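PDB 5L9G: periplasmic binding protein from Agrobacterium tumefaciens str. B6, which binds the opine mannopine and, as the periplasmic receptor of an ABC transporter, probably hands it on for uptake into the bacterium. Local coordinates for residues Ser114-Ser122 with Phe286-Lys294; Trp205-Lys216 with Ile223-Ala233. One frame throughout, in Å; residues are numbered along the deposited sequence.

Contact 1: residues Ser114-Ser122 with Phe286-Lys294. With MO0 (mannopine), chain C.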
loop_
_atom_site.group_PDB
_atom_site.type_symbol
_atom_site.label_atom_id
_atom_site.label_comp_id
_atom_site.label_asym_id
_atom_site.label_seq_id
_atom_site.Cartn_x
_atom_site.Cartn_y
_atom_site.Cartn_z
ATOM N N SER A 114 17.963 -2.686 -0.035
ATOM C CA SER A 114 17.188 -3.846 -0.489
ATOM C C SER A 114 15.842 -3.503 -1.132
ATOM O O SER A 114 15.044 -4.404 -1.388
ATOM C CB SER A 114 16.952 -4.774 0.700
ATOM O OG SER A 114 18.182 -5.142 1.302
ATOM N N PHE A 115 15.575 -2.221 -1.381
ATOM C CA PHE A 115 14.268 -1.774 -1.862
ATOM C C PHE A 115 14.382 -0.464 -2.620
ATOM O O PHE A 115 15.088 0.450 -2.168
ATOM C CB PHE A 115 13.363 -1.593 -0.620
ATOM C CG PHE A 115 11.998 -0.951 -0.768
ATOM C CD1 PHE A 115 11.853 0.431 -0.723
ATOM C CD2 PHE A 115 10.856 -1.733 -0.877
ATOM C CE1 PHE A 115 10.584 1.024 -0.831
ATOM C CE2 PHE A 115 9.592 -1.144 -0.962
ATOM C CZ PHE A 115 9.467 0.232 -0.921
ATOM N N VAL A 116 13.655 -0.367 -3.743
ATOM C CA VAL A 116 13.570 0.839 -4.572
ATOM C C VAL A 116 12.084 1.204 -4.694
ATOM O O VAL A 116 11.301 0.420 -5.244
ATOM C CB VAL A 116 14.250 0.713 -5.973
ATOM C CG1 VAL A 116 14.086 2.007 -6.768
ATOM C CG2 VAL A 116 15.730 0.363 -5.854
ATOM N N ALA A 117 11.706 2.398 -4.209
ATOM C CA ALA A 117 10.317 2.875 -4.291
ATOM C C ALA A 117 9.863 2.992 -5.749
ATOM O O ALA A 117 10.677 3.287 -6.639
ATOM C CB ALA A 117 10.188 4.235 -3.614
ATOM N N ASN A 118 8.577 2.715 -6.003
ATOM C CA ASN A 118 8.015 2.940 -7.320
ATOM C C ASN A 118 6.824 3.929 -7.235
ATOM O O ASN A 118 6.452 4.503 -8.259
ATOM C CB ASN A 118 7.634 1.623 -8.059
ATOM C CG ASN A 118 6.350 0.939 -7.620
ATOM O OD1 ASN A 118 5.772 1.211 -6.566
ATOM N ND2 ASN A 118 5.829 0.051 -8.453
ATOM N N SER A 119 6.229 4.130 -6.028
ATOM C CA SER A 119 5.053 4.995 -5.903
ATOM C C SER A 119 4.718 5.377 -4.475
ATOM O O SER A 119 5.171 4.732 -3.524
ATOM C CB SER A 119 3.823 4.270 -6.483
ATOM O OG SER A 119 3.588 3.069 -5.766
ATOM N N ASN A 120 3.881 6.416 -4.349
ATOM C CA ASN A 120 3.207 6.822 -3.128
ATOM C C ASN A 120 1.714 6.591 -3.370
ATOM O O ASN A 120 1.217 6.776 -4.490
ATOM C CB ASN A 120 3.474 8.269 -2.720
ATOM C CG ASN A 120 4.896 8.463 -2.270
ATOM O OD1 ASN A 120 5.378 7.836 -1.319
ATOM N ND2 ASN A 120 5.623 9.275 -2.992
ATOM N N TYR A 121 1.015 6.187 -2.319
ATOM C CA TYR A 121 -0.420 5.914 -2.317
ATOM C C TYR A 121 -0.968 6.262 -0.924
ATOM O O TYR A 121 -0.196 6.580 -0.016
ATOM C CB TYR A 121 -0.678 4.437 -2.655
ATOM C CG TYR A 121 -0.105 3.475 -1.637
ATOM C CD1 TYR A 121 1.240 3.102 -1.674
ATOM C CD2 TYR A 121 -0.909 2.923 -0.640
ATOM C CE1 TYR A 121 1.774 2.230 -0.730
ATOM C CE2 TYR A 121 -0.387 2.041 0.300
ATOM C CZ TYR A 121 0.950 1.685 0.238
ATOM O OH TYR A 121 1.462 0.808 1.147
ATOM N N SER A 122 -2.285 6.175 -0.758
ATOM C CA SER A 122 -2.915 6.466 0.534
ATOM C C SER A 122 -3.791 5.304 0.963
ATOM O O SER A 122 -4.437 4.669 0.117
ATOM C CB SER A 122 -3.771 7.729 0.451
ATOM O OG SER A 122 -3.044 8.905 0.128
ATOM N N PHE A 286 -4.651 4.570 -13.659
ATOM C CA PHE A 286 -4.727 4.203 -12.239
ATOM C C PHE A 286 -4.289 5.353 -11.328
ATOM O O PHE A 286 -3.262 5.969 -11.579
ATOM C CB PHE A 286 -3.928 2.916 -11.979
ATOM C CG PHE A 286 -4.146 2.300 -10.614
ATOM C CD1 PHE A 286 -5.262 1.505 -10.358
ATOM C CD2 PHE A 286 -3.225 2.495 -9.590
ATOM C CE1 PHE A 286 -5.453 0.924 -9.088
ATOM C CE2 PHE A 286 -3.417 1.914 -8.327
ATOM C CZ PHE A 286 -4.528 1.136 -8.087
ATOM N N ALA A 287 -5.072 5.636 -10.276
ATOM C CA ALA A 287 -4.798 6.737 -9.366
ATOM C C ALA A 287 -3.681 6.374 -8.380
ATOM O O ALA A 287 -3.926 5.832 -7.297
ATOM C CB ALA A 287 -6.062 7.171 -8.632
ATOM N N THR A 288 -2.444 6.625 -8.821
ATOM C CA THR A 288 -1.235 6.445 -8.012
ATOM C C THR A 288 -0.330 7.665 -8.236
ATOM O O THR A 288 -0.686 8.536 -9.032
ATOM C CB THR A 288 -0.565 5.095 -8.297
ATOM O OG1 THR A 288 0.481 4.924 -7.330
ATOM C CG2 THR A 288 -0.000 5.011 -9.719
ATOM N N ALA A 289 0.818 7.738 -7.527
ATOM C CA ALA A 289 1.763 8.842 -7.662
ATOM C C ALA A 289 3.149 8.262 -7.900
ATOM O O ALA A 289 3.581 7.455 -7.093
ATOM C CB ALA A 289 1.771 9.691 -6.396
ATOM N N PRO A 290 3.859 8.630 -8.985
ATOM C CA PRO A 290 5.225 8.087 -9.190
ATOM C C PRO A 290 6.180 8.512 -8.076
ATOM O O PRO A 290 5.990 9.586 -7.487
ATOM C CB PRO A 290 5.644 8.669 -10.547
ATOM C CG PRO A 290 4.812 9.888 -10.719
ATOM C CD PRO A 290 3.485 9.579 -10.052
ATOM N N ALA A 291 7.179 7.668 -7.749
ATOM C CA ALA A 291 8.157 8.009 -6.695
ATOM C C ALA A 291 9.357 8.767 -7.279
ATOM O O ALA A 291 9.992 9.548 -6.571
ATOM C CB ALA A 291 8.630 6.755 -5.971
ATOM N N ASN A 292 9.665 8.543 -8.566
ATOM C CA ASN A 292 10.781 9.227 -9.225
ATOM C C ASN A 292 10.381 10.683 -9.526
ATOM O O ASN A 292 9.526 10.927 -10.378
ATOM C CB ASN A 292 11.197 8.484 -10.502
ATOM C CG ASN A 292 12.497 8.962 -11.101
ATOM O OD1 ASN A 292 12.887 10.125 -10.974
ATOM N ND2 ASN A 292 13.183 8.081 -11.797
ATOM N N MET A 293 10.998 11.639 -8.803
ATOM C CA MET A 293 10.767 13.088 -8.904
ATOM C C MET A 293 10.897 13.613 -10.339
ATOM O O MET A 293 10.192 14.549 -10.718
ATOM C CB MET A 293 11.747 13.856 -7.989
ATOM C CG MET A 293 11.480 13.673 -6.511
ATOM S SD MET A 293 12.821 14.236 -5.409
ATOM C CE MET A 293 11.987 14.019 -3.822
ATOM N N LYS A 294 11.809 13.017 -11.130
ATOM C CA LYS A 294 12.031 13.390 -12.524
ATOM C C LYS A 294 10.809 13.094 -13.423
ATOM O O LYS A 294 10.643 13.776 -14.432
ATOM C CB LYS A 294 13.300 12.733 -13.082
ATOM C CG LYS A 294 14.598 13.211 -12.433
ATOM C CD LYS A 294 15.793 12.341 -12.844
ATOM C CE LYS A 294 16.470 12.798 -14.117
ATOM N NZ LYS A 294 17.624 11.928 -14.470
HETATM O OAB MO0 C . 4.385 -5.858 1.120
HETATM C CAF MO0 C . 3.442 -6.796 0.679
HETATM C CAG MO0 C . 2.066 -6.199 0.447
HETATM O OAC MO0 C . 1.331 -6.236 1.621
HETATM C CAH MO0 C . 2.073 -4.850 -0.228
HETATM O OAM MO0 C . 2.771 -4.879 -1.418
HETATM C CAI MO0 C . 0.701 -4.204 -0.420
HETATM O OAD MO0 C . -0.110 -4.984 -1.246
HETATM C CAJ MO0 C . 0.800 -2.777 -0.876
HETATM O OAE MO0 C . 1.526 -2.040 0.066
HETATM C CAK MO0 C . -0.547 -2.111 -1.195
HETATM N N MO0 C . -0.470 -1.491 -2.525
HETATM C CA MO0 C . -1.637 -0.626 -2.823
HETATM C C MO0 C . -2.586 -1.339 -3.757
HETATM O O MO0 C . -2.385 -2.540 -4.036
HETATM C CB MO0 C . -1.251 0.727 -3.373
HETATM C CG MO0 C . -0.835 0.674 -4.827
HETATM C CD MO0 C . 0.003 1.831 -5.245
HETATM O OE1 MO0 C . -0.624 2.873 -5.942
HETATM N NE2 MO0 C . 1.222 1.917 -5.022
HETATM O OXT MO0 C . -3.624 -0.763 -4.212
#

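Contact 2: residues Trp205-Lys216 with Ile223-Ala233. With MO0 (mannopine), chain C.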
loop_
_atom_site.group_PDB
_atom_site.type_symbol
_atom_site.label_atom_id
_atom_site.label_comp_id
_atom_site.label_asym_id
_atom_site.label_seq_id
_atom_site.Cartn_x
_atom_site.Cartn_y
_atom_site.Cartn_z
ATOM N N TRP A 205 -11.212 -7.512 4.129
ATOM C CA TRP A 205 -10.809 -7.653 2.730
ATOM C C TRP A 205 -9.343 -8.051 2.617
ATOM O O TRP A 205 -8.523 -7.652 3.448
ATOM C CB TRP A 205 -11.174 -6.415 1.897
ATOM C CG TRP A 205 -10.480 -5.159 2.327
ATOM C CD1 TRP A 205 -10.960 -4.196 3.161
ATOM C CD2 TRP A 205 -9.182 -4.720 1.904
ATOM N NE1 TRP A 205 -10.024 -3.189 3.310
ATOM C CE2 TRP A 205 -8.918 -3.497 2.558
ATOM C CE3 TRP A 205 -8.210 -5.250 1.031
ATOM C CZ2 TRP A 205 -7.719 -2.804 2.387
ATOM C CZ3 TRP A 205 -7.029 -4.549 0.849
ATOM C CH2 TRP A 205 -6.785 -3.349 1.531
ATOM N N GLU A 206 -9.022 -8.848 1.599
ATOM C CA GLU A 206 -7.672 -9.395 1.429
ATOM C C GLU A 206 -6.865 -8.797 0.281
ATOM O O GLU A 206 -5.637 -8.802 0.340
ATOM C CB GLU A 206 -7.753 -10.919 1.279
ATOM C CG GLU A 206 -8.497 -11.559 2.440
ATOM C CD GLU A 206 -8.415 -13.071 2.527
ATOM O OE1 GLU A 206 -7.662 -13.682 1.734
ATOM O OE2 GLU A 206 -9.093 -13.641 3.410
ATOM N N SER A 207 -7.525 -8.326 -0.771
ATOM C CA SER A 207 -6.827 -7.756 -1.919
ATOM C C SER A 207 -7.482 -6.449 -2.332
ATOM O O SER A 207 -8.668 -6.221 -2.040
ATOM C CB SER A 207 -6.842 -8.739 -3.100
ATOM O OG SER A 207 -8.141 -8.867 -3.665
ATOM N N GLY A 208 -6.725 -5.613 -3.034
ATOM C CA GLY A 208 -7.242 -4.343 -3.537
ATOM C C GLY A 208 -8.411 -4.561 -4.490
ATOM O O GLY A 208 -9.401 -3.818 -4.454
ATOM N N ALA A 209 -8.314 -5.607 -5.364
ATOM C CA ALA A 209 -9.401 -5.900 -6.305
ATOM C C ALA A 209 -10.677 -6.302 -5.538
ATOM O O ALA A 209 -11.770 -5.885 -5.910
ATOM C CB ALA A 209 -8.993 -7.022 -7.262
ATOM N N GLN A 210 -10.536 -7.105 -4.481
ATOM C CA GLN A 210 -11.690 -7.504 -3.675
ATOM C C GLN A 210 -12.319 -6.252 -3.038
ATOM O O GLN A 210 -13.534 -6.106 -3.061
ATOM C CB GLN A 210 -11.279 -8.507 -2.586
ATOM C CG GLN A 210 -12.471 -9.012 -1.769
ATOM C CD GLN A 210 -12.066 -9.667 -0.485
ATOM O OE1 GLN A 210 -10.888 -9.825 -0.196
ATOM N NE2 GLN A 210 -13.041 -10.155 0.277
ATOM N N ALA A 211 -11.491 -5.344 -2.506
ATOM C CA ALA A 211 -11.980 -4.090 -1.891
ATOM C C ALA A 211 -12.757 -3.274 -2.930
ATOM O O ALA A 211 -13.880 -2.822 -2.648
ATOM C CB ALA A 211 -10.805 -3.276 -1.380
ATOM N N ALA A 212 -12.186 -3.124 -4.139
ATOM C CA ALA A 212 -12.833 -2.395 -5.238
ATOM C C ALA A 212 -14.193 -3.059 -5.574
ATOM O O ALA A 212 -15.179 -2.347 -5.818
ATOM C CB ALA A 212 -11.920 -2.391 -6.463
ATOM N N GLN A 213 -14.261 -4.409 -5.564
ATOM C CA GLN A 213 -15.506 -5.117 -5.875
ATOM C C GLN A 213 -16.570 -4.871 -4.796
ATOM O O GLN A 213 -17.736 -4.634 -5.130
ATOM C CB GLN A 213 -15.253 -6.637 -6.088
ATOM C CG GLN A 213 -16.408 -7.365 -6.780
ATOM C CD GLN A 213 -16.730 -6.740 -8.115
ATOM O OE1 GLN A 213 -15.885 -6.645 -9.005
ATOM N NE2 GLN A 213 -17.955 -6.312 -8.297
ATOM N N LEU A 214 -16.163 -4.893 -3.511
ATOM C CA LEU A 214 -17.080 -4.598 -2.388
ATOM C C LEU A 214 -17.713 -3.208 -2.596
ATOM O O LEU A 214 -18.912 -3.050 -2.408
ATOM C CB LEU A 214 -16.316 -4.581 -1.064
ATOM C CG LEU A 214 -15.885 -5.957 -0.544
ATOM C CD1 LEU A 214 -14.922 -5.767 0.648
ATOM C CD2 LEU A 214 -17.100 -6.807 -0.122
ATOM N N ILE A 215 -16.897 -2.241 -3.032
ATOM C CA ILE A 215 -17.299 -0.852 -3.303
ATOM C C ILE A 215 -18.266 -0.803 -4.501
ATOM O O ILE A 215 -19.360 -0.259 -4.396
ATOM C CB ILE A 215 -16.041 0.049 -3.506
ATOM C CG1 ILE A 215 -15.239 0.145 -2.187
ATOM C CG2 ILE A 215 -16.458 1.455 -4.013
ATOM C CD1 ILE A 215 -13.849 0.764 -2.300
ATOM N N LYS A 216 -17.886 -1.439 -5.611
ATOM C CA LYS A 216 -18.747 -1.483 -6.802
ATOM C C LYS A 216 -20.107 -2.125 -6.510
ATOM O O LYS A 216 -21.123 -1.640 -6.989
ATOM C CB LYS A 216 -18.040 -2.218 -7.943
ATOM C CG LYS A 216 -16.896 -1.415 -8.591
ATOM C CD LYS A 216 -16.218 -2.223 -9.700
ATOM C CE LYS A 216 -15.232 -3.236 -9.161
ATOM N NZ LYS A 216 -14.237 -3.663 -10.185
ATOM N N ILE A 223 -15.242 1.778 4.251
ATOM C CA ILE A 223 -14.077 0.891 4.113
ATOM C C ILE A 223 -12.808 1.703 4.219
ATOM O O ILE A 223 -12.754 2.845 3.749
ATOM C CB ILE A 223 -14.148 0.119 2.734
ATOM C CG1 ILE A 223 -12.965 -0.842 2.507
ATOM C CG2 ILE A 223 -14.290 1.082 1.507
ATOM C CD1 ILE A 223 -13.163 -1.776 1.290
ATOM N N ILE A 224 -11.787 1.103 4.828
ATOM C CA ILE A 224 -10.448 1.666 4.795
ATOM C C ILE A 224 -9.698 0.818 3.775
ATOM O O ILE A 224 -9.498 -0.388 3.982
ATOM C CB ILE A 224 -9.710 1.706 6.152
ATOM C CG1 ILE A 224 -10.486 2.550 7.191
ATOM C CG2 ILE A 224 -8.284 2.277 5.924
ATOM C CD1 ILE A 224 -10.049 2.307 8.648
ATOM N N THR A 225 -9.310 1.441 2.661
ATOM C CA THR A 225 -8.539 0.740 1.620
ATOM C C THR A 225 -7.683 1.772 0.845
ATOM O O THR A 225 -7.612 2.948 1.214
ATOM C CB THR A 225 -9.440 -0.192 0.741
ATOM O OG1 THR A 225 -8.620 -1.044 -0.079
ATOM C CG2 THR A 225 -10.434 0.592 -0.130
ATOM N N TRP A 226 -7.037 1.307 -0.216
ATOM C CA TRP A 226 -6.088 2.091 -0.999
ATOM C C TRP A 226 -6.787 2.980 -2.033
ATOM O O TRP A 226 -7.712 2.540 -2.711
ATOM C CB TRP A 226 -5.023 1.138 -1.586
ATOM C CG TRP A 226 -4.402 0.293 -0.488
ATOM C CD1 TRP A 226 -3.832 0.753 0.667
ATOM C CD2 TRP A 226 -4.236 -1.134 -0.481
ATOM N NE1 TRP A 226 -3.358 -0.305 1.421
ATOM C CE2 TRP A 226 -3.559 -1.474 0.720
ATOM C CE3 TRP A 226 -4.603 -2.168 -1.367
ATOM C CZ2 TRP A 226 -3.277 -2.794 1.074
ATOM C CZ3 TRP A 226 -4.233 -3.474 -1.062
ATOM C CH2 TRP A 226 -3.585 -3.782 0.148
ATOM N N GLY A 227 -6.347 4.240 -2.097
ATOM C CA GLY A 227 -6.934 5.285 -2.939
ATOM C C GLY A 227 -7.150 4.919 -4.397
ATOM O O GLY A 227 -8.168 5.284 -4.990
ATOM N N GLY A 228 -6.162 4.238 -4.987
ATOM C CA GLY A 228 -6.256 3.832 -6.397
ATOM C C GLY A 228 -7.379 2.835 -6.630
ATOM O O GLY A 228 -8.130 2.954 -7.603
ATOM N N ARG A 229 -7.539 1.893 -5.699
ATOM C CA ARG A 229 -8.618 0.891 -5.763
ATOM C C ARG A 229 -9.974 1.586 -5.653
ATOM O O ARG A 229 -10.902 1.268 -6.409
ATOM C CB ARG A 229 -8.462 -0.157 -4.644
ATOM C CG ARG A 229 -7.072 -0.824 -4.577
ATOM C CD ARG A 229 -6.662 -1.569 -5.868
ATOM N NE ARG A 229 -5.388 -2.270 -5.665
ATOM C CZ ARG A 229 -5.055 -3.414 -6.258
ATOM N NH1 ARG A 229 -5.887 -3.992 -7.127
ATOM N NH2 ARG A 229 -3.894 -3.999 -5.980
ATOM N N VAL A 230 -10.064 2.576 -4.741
ATOM C CA VAL A 230 -11.326 3.321 -4.525
ATOM C C VAL A 230 -11.679 4.133 -5.769
ATOM O O VAL A 230 -12.813 4.055 -6.234
ATOM C CB VAL A 230 -11.274 4.210 -3.261
ATOM C CG1 VAL A 230 -12.560 5.044 -3.120
ATOM C CG2 VAL A 230 -11.059 3.364 -2.007
ATOM N N GLN A 231 -10.732 4.945 -6.265
ATOM C CA GLN A 231 -10.986 5.773 -7.443
ATOM C C GLN A 231 -11.382 4.910 -8.664
ATOM O O GLN A 231 -12.303 5.277 -9.401
ATOM C CB GLN A 231 -9.794 6.713 -7.742
ATOM C CG GLN A 231 -10.121 7.695 -8.903
ATOM C CD GLN A 231 -11.319 8.605 -8.631
ATOM O OE1 GLN A 231 -12.311 8.638 -9.364
ATOM N NE2 GLN A 231 -11.279 9.338 -7.549
ATOM N N GLY A 232 -10.708 3.771 -8.832
ATOM C CA GLY A 232 -11.004 2.816 -9.904
ATOM C C GLY A 232 -12.433 2.278 -9.810
ATOM O O GLY A 232 -13.130 2.201 -10.824
ATOM N N ALA A 233 -12.914 1.985 -8.584
ATOM C CA ALA A 233 -14.290 1.515 -8.386
ATOM C C ALA A 233 -15.301 2.628 -8.732
ATOM O O ALA A 233 -16.275 2.378 -9.436
ATOM C CB ALA A 233 -14.485 1.051 -6.950
HETATM O OAB MO0 C . 4.385 -5.858 1.120
HETATM C CAF MO0 C . 3.442 -6.796 0.679
HETATM C CAG MO0 C . 2.066 -6.199 0.447
HETATM O OAC MO0 C . 1.331 -6.236 1.621
HETATM C CAH MO0 C . 2.073 -4.850 -0.228
HETATM O OAM MO0 C . 2.771 -4.879 -1.418
HETATM C CAI MO0 C . 0.701 -4.204 -0.420
HETATM O OAD MO0 C . -0.110 -4.984 -1.246
HETATM C CAJ MO0 C . 0.800 -2.777 -0.876
HETATM O OAE MO0 C . 1.526 -2.040 0.066
HETATM C CAK MO0 C . -0.547 -2.111 -1.195
HETATM N N MO0 C . -0.470 -1.491 -2.525
HETATM C CA MO0 C . -1.637 -0.626 -2.823
HETATM C C MO0 C . -2.586 -1.339 -3.757
HETATM O O MO0 C . -2.385 -2.540 -4.036
HETATM C CB MO0 C . -1.251 0.727 -3.373
HETATM C CG MO0 C . -0.835 0.674 -4.827
HETATM C CD MO0 C . 0.003 1.831 -5.245
HETATM O OE1 MO0 C . -0.624 2.873 -5.942
HETATM N NE2 MO0 C . 1.222 1.917 -5.022
HETATM O OXT MO0 C . -3.624 -0.763 -4.212
#

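Contact 1: residues Ser114-Ser122 with Phe286-Lys294
Asn120 and Ala289 meet as an antiparallel hydrogen-bonded pair. Asn120 N gives a bond of 2.9 Å to Ala289 O at 160°, and Ala289 N returns a longer one of 3.2 Å to Asn120 O. Next to it, Ser119 and Pro290 form a non-hydrogen-bonded pair, where Ser119 CA lies 3.1 Å from Ala289 O, a CA-H...O contact. Proline suits this position, since the pair asks no N-H of it. Small side chains let the backbones come this close: Ala117 CB rests on Ala291 CB at 3.8 Å, and the Ala291 methyl also lies against the backbone of Asn118 and Ser119. The two-residue strand 289-290 thus adds an edge to strand 115-128, whose other neighbour here is strand 240-256; opposite Asp252 of that strand, Asn118 and Ser119 make a classic beta bulge. On the ligand side short hydrogen bonds take over from methyl packing. Ser119 OG, turned between its own backbone N and carbonyl carbon (chi1 61°), accepts from mannopine NE2 at 2.7 Å, while Thr288 OG1 donates to mannopine OE1, also at 2.7 Å. One hydroxyl accepting and the other donating matches the N and O of the terminal amide as modelled, consistent with selection for it. Tyr121 lays one ring face under mannopine CB, and the ring edge of Phe286 comes near OE1. Away from the pocket the pairing slackens: the bond from Ala291 N to Asn118 O is weak, at 3.3 Å, and Gln279 reaches the same two backbone atoms, its hold on Ala291 N likewise weak. Beyond Ala291 the chain leaves strand 115-128; Asn292 OD1 caps the coming turn by accepting from Lys294 N, and Met293 and Lys294 lie exposed, the lysine poorly ordered.

Contact 2: residues Trp205-Lys216 with Ile223-Ala233
Trp205 drives its benzene edge into the face of Trp226, a T-shaped pair with six-membered ring centroids 4.7 Å apart and planes at 88°. With chi1 at 63°, Trp205 CG sits over the main chain, flanked by N and C, and the indole swings across strand 223-226. There NE1 donates to Ile224 O at 2.9 Å, near the ring plane, and helps to fix the rotation of the indole, which also stacks on Trp156. Thr225 OG1, buried and with no hydrogen-bonding partner in the model, sits over one face of that indole, 3.2 Å from Trp205 CZ2, and Ile223 CD1 packs near the pyrrole side. Ile215 works at the other end of helix 208-216: its CD1 reaches Ile223 CG2 and Val230 CG2, while its CG2 branch meets Ala233 CB at 3.6 Å. Ala233 suits this spot because a lone methyl fits between Ile215, Lys216 CG and the backbone oxygen of Ala212, where helices 208-216 and 227-233 cross at -37°. The topology is a beta-alpha-beta crossover: strand 201-205 leads through helix 208-216 to strand 222-226, with parallel strand 153-156 lying between the two. Gly208, lacking a side chain, lets Arg229 lie flat beside it, Gly208 CA standing over one guanidinium face. Arg229 NE and NH2 then grip mannopine OXT and O at 2.7 and 2.9 Å, both nearly straight. Trp205 backs the Trp226 indole on the face opposite mannopine, and Gly29 O takes a further bond from Arg229 NH2. Such a fork would be expected to stabilise the ionised carboxylate.

How the contacts relate
The centres of contacts 1 and 2 lie about 19 Å apart, yet the two share one mixed sheet in which strands 115-128 and 222-226 are antiparallel neighbours. Along the chain, both segments of contact 2 fall between 114-122 and 286-294, so contact 1 joins parts far apart in sequence while contact 2 is local. They touch directly: Ser122 O probably accepts from Gly227 N at 3.0 Å, the Tyr121 and Trp226 rings meet edge-to-face, and Phe286 packs on Gly228. Both border mannopine and contribute much of the pocket around its glutamine-derived half; Asp252 of the adjoining strand 240-256 also hydrogen-bonds the ligand.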